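Local coordinates for protein beta sliding clamp (Streptococcus pneumoniae, PDB 2AWA) that probably tethers DNA polymerases and other proteins to DNA for processive replication, as a ring-shaped head-to-tail homodimer that encircles the double helix, at residues Ile40-Thr45 with Ser132-Arg137. Numbering follows the deposited sequence.
Sequences IPILST and SEQYPR
The carbonyl oxygen of Ile42, gripped by two groups of Thr45, sits beside the ring of Tyr135. Thr45 OG1 donates to Ile42 O at 2.8 Å, nearly in line with the carbonyl (C=O...OG1 angle 168°), and Thr45 N reaches the same oxygen at 3.2 Å, closing the short 3-10 turn 41-44. The threonine hydroxyl also lies at the edge of the tyrosine ring, near its plane, with OG1 3.8 Å from Tyr135 CD2. No hydrogen bond joins the two segments; what passes between them is mostly side-chain packing.

The side chains of Leu43 and Tyr135 cross at about a right angle. Leu43 CD2 comes to the phenol end of the ring obliquely, 3.8 Å from Tyr135 CZ, and also meets Pro136 CG at 3.8 Å, so this methyl is shared between the phenol and the proline. Pro136 lays its CD over one face of the tyrosine ring, off toward the rim.

Ile42 points its CB at the opposing loop. With CG1 anti to the backbone N (chi1 -159°), its longer branch is carried toward Gln134, bending at CG1 (chi2 79°), and CD1 rests 3.5 Å from the amide carbon CD of Gln134, while CG2 turns to Pro136 CD at 4.1 Å. NE2 of Gln134 hydrogen-bonds the backbone O of Asp131, which ties the amide to its own loop.

Both segments belong to the N-terminal clamp domain: 40-45 ends the loop after helix 20-31, with Thr45 starting strand 45-50, and the loop holding 132-137 runs between strands 123-128 and 147-150. Tyr135 reaches over to strand 54-60, touching Ile58 and hydrogen-bonding Ser60 through its hydroxyl, while Ile42 and Thr45 pack on Leu88 of strand 85-90, outermost in this chain of the sheet that also holds 45-50 and 54-60.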
loop_
_atom_site.group_PDB
_atom_site.type_symbol
_atom_site.label_atom_id
_atom_site.label_comp_id
_atom_site.label_asym_id
_atom_site.label_seq_id
_atom_site.Cartn_x
_atom_site.Cartn_y
_atom_site.Cartn_z
ATOM N N ILE B 40 24.002 -15.034 3.874
ATOM C CA ILE B 40 25.024 -14.672 4.867
ATOM C C ILE B 40 24.351 -13.822 5.953
ATOM O O ILE B 40 24.070 -12.649 5.731
ATOM C CB ILE B 40 26.190 -13.858 4.235
ATOM C CG1 ILE B 40 26.825 -14.628 3.076
ATOM C CG2 ILE B 40 27.248 -13.543 5.282
ATOM N N PRO B 41 24.077 -14.418 7.126
ATOM C CA PRO B 41 23.303 -13.776 8.198
ATOM C C PRO B 41 23.673 -12.330 8.553
ATOM O O PRO B 41 22.781 -11.514 8.803
ATOM C CB PRO B 41 23.584 -14.672 9.406
ATOM C CG PRO B 41 23.838 -16.005 8.831
ATOM C CD PRO B 41 24.491 -15.783 7.500
ATOM N N ILE B 42 24.966 -12.024 8.586
ATOM C CA ILE B 42 25.434 -10.762 9.139
ATOM C C ILE B 42 25.111 -9.588 8.232
ATOM O O ILE B 42 25.189 -8.438 8.646
ATOM C CB ILE B 42 26.948 -10.806 9.427
ATOM C CG1 ILE B 42 27.345 -9.732 10.441
ATOM C CG2 ILE B 42 27.757 -10.653 8.157
ATOM C CD1 ILE B 42 27.026 -10.093 11.860
ATOM N N LEU B 43 24.741 -9.870 6.990
ATOM C CA LEU B 43 24.492 -8.814 6.012
ATOM C C LEU B 43 23.150 -8.098 6.172
ATOM O O LEU B 43 22.899 -7.111 5.465
ATOM C CB LEU B 43 24.656 -9.368 4.603
ATOM C CG LEU B 43 26.114 -9.632 4.227
ATOM C CD1 LEU B 43 26.209 -10.177 2.812
ATOM C CD2 LEU B 43 26.934 -8.355 4.338
ATOM N N SER B 44 22.323 -8.566 7.112
ATOM C CA SER B 44 21.112 -7.845 7.547
ATOM C C SER B 44 21.409 -6.640 8.472
ATOM O O SER B 44 20.529 -5.839 8.770
ATOM C CB SER B 44 20.149 -8.797 8.248
ATOM O OG SER B 44 20.684 -9.289 9.474
ATOM N N THR B 45 22.650 -6.513 8.921
ATOM C CA THR B 45 23.023 -5.428 9.801
ATOM C C THR B 45 23.494 -4.252 8.982
ATOM O O THR B 45 23.957 -4.435 7.872
ATOM C CB THR B 45 24.165 -5.843 10.799
ATOM O OG1 THR B 45 25.397 -6.082 10.094
ATOM C CG2 THR B 45 23.771 -7.078 11.577
ATOM N N SER B 132 32.007 -5.541 14.812
ATOM C CA SER B 132 31.958 -5.371 13.355
ATOM C C SER B 132 33.096 -6.028 12.588
ATOM O O SER B 132 33.168 -5.919 11.371
ATOM C CB SER B 132 31.958 -3.884 13.018
ATOM O OG SER B 132 33.194 -3.308 13.402
ATOM N N GLU B 133 33.986 -6.707 13.292
ATOM C CA GLU B 133 35.133 -7.352 12.663
ATOM C C GLU B 133 34.656 -8.474 11.729
ATOM O O GLU B 133 35.282 -8.752 10.720
ATOM C CB GLU B 133 36.087 -7.881 13.740
ATOM C CG GLU B 133 37.557 -7.966 13.330
ATOM C CD GLU B 133 38.483 -8.272 14.515
ATOM O OE1 GLU B 133 37.989 -8.452 15.652
ATOM O OE2 GLU B 133 39.713 -8.330 14.313
ATOM N N GLN B 134 33.526 -9.092 12.055
ATOM C CA GLN B 134 32.966 -10.161 11.228
ATOM C C GLN B 134 32.305 -9.656 9.947
ATOM O O GLN B 134 32.031 -10.452 9.055
ATOM C CB GLN B 134 31.949 -10.974 12.027
ATOM C CG GLN B 134 30.657 -10.237 12.334
ATOM C CD GLN B 134 29.991 -10.748 13.601
ATOM O OE1 GLN B 134 29.682 -11.932 13.722
ATOM N NE2 GLN B 134 29.777 -9.861 14.554
ATOM N N TYR B 135 32.029 -8.353 9.859
ATOM C CA TYR B 135 31.397 -7.790 8.674
ATOM C C TYR B 135 32.390 -7.826 7.532
ATOM O O TYR B 135 33.531 -7.439 7.706
ATOM C CB TYR B 135 30.920 -6.346 8.908
ATOM C CG TYR B 135 29.933 -5.868 7.848
ATOM C CD1 TYR B 135 30.380 -5.286 6.661
ATOM C CD2 TYR B 135 28.555 -6.040 8.015
ATOM C CE1 TYR B 135 29.483 -4.871 5.673
ATOM C CE2 TYR B 135 27.645 -5.626 7.023
ATOM C CZ TYR B 135 28.122 -5.043 5.857
ATOM O OH TYR B 135 27.249 -4.627 4.881
ATOM N N PRO B 136 31.964 -8.293 6.355
ATOM C CA PRO B 136 32.881 -8.415 5.245
ATOM C C PRO B 136 33.330 -7.083 4.679
ATOM O O PRO B 136 32.502 -6.288 4.289
ATOM C CB PRO B 136 32.044 -9.147 4.197
ATOM C CG PRO B 136 30.674 -8.806 4.513
ATOM C CD PRO B 136 30.613 -8.747 5.986
ATOM N N ARG B 137 34.641 -6.866 4.617
ATOM C CA ARG B 137 35.218 -5.701 3.944
ATOM C C ARG B 137 34.825 -5.674 2.465
ATOM O O ARG B 137 34.707 -6.722 1.838
ATOM C CB ARG B 137 36.742 -5.738 4.057
#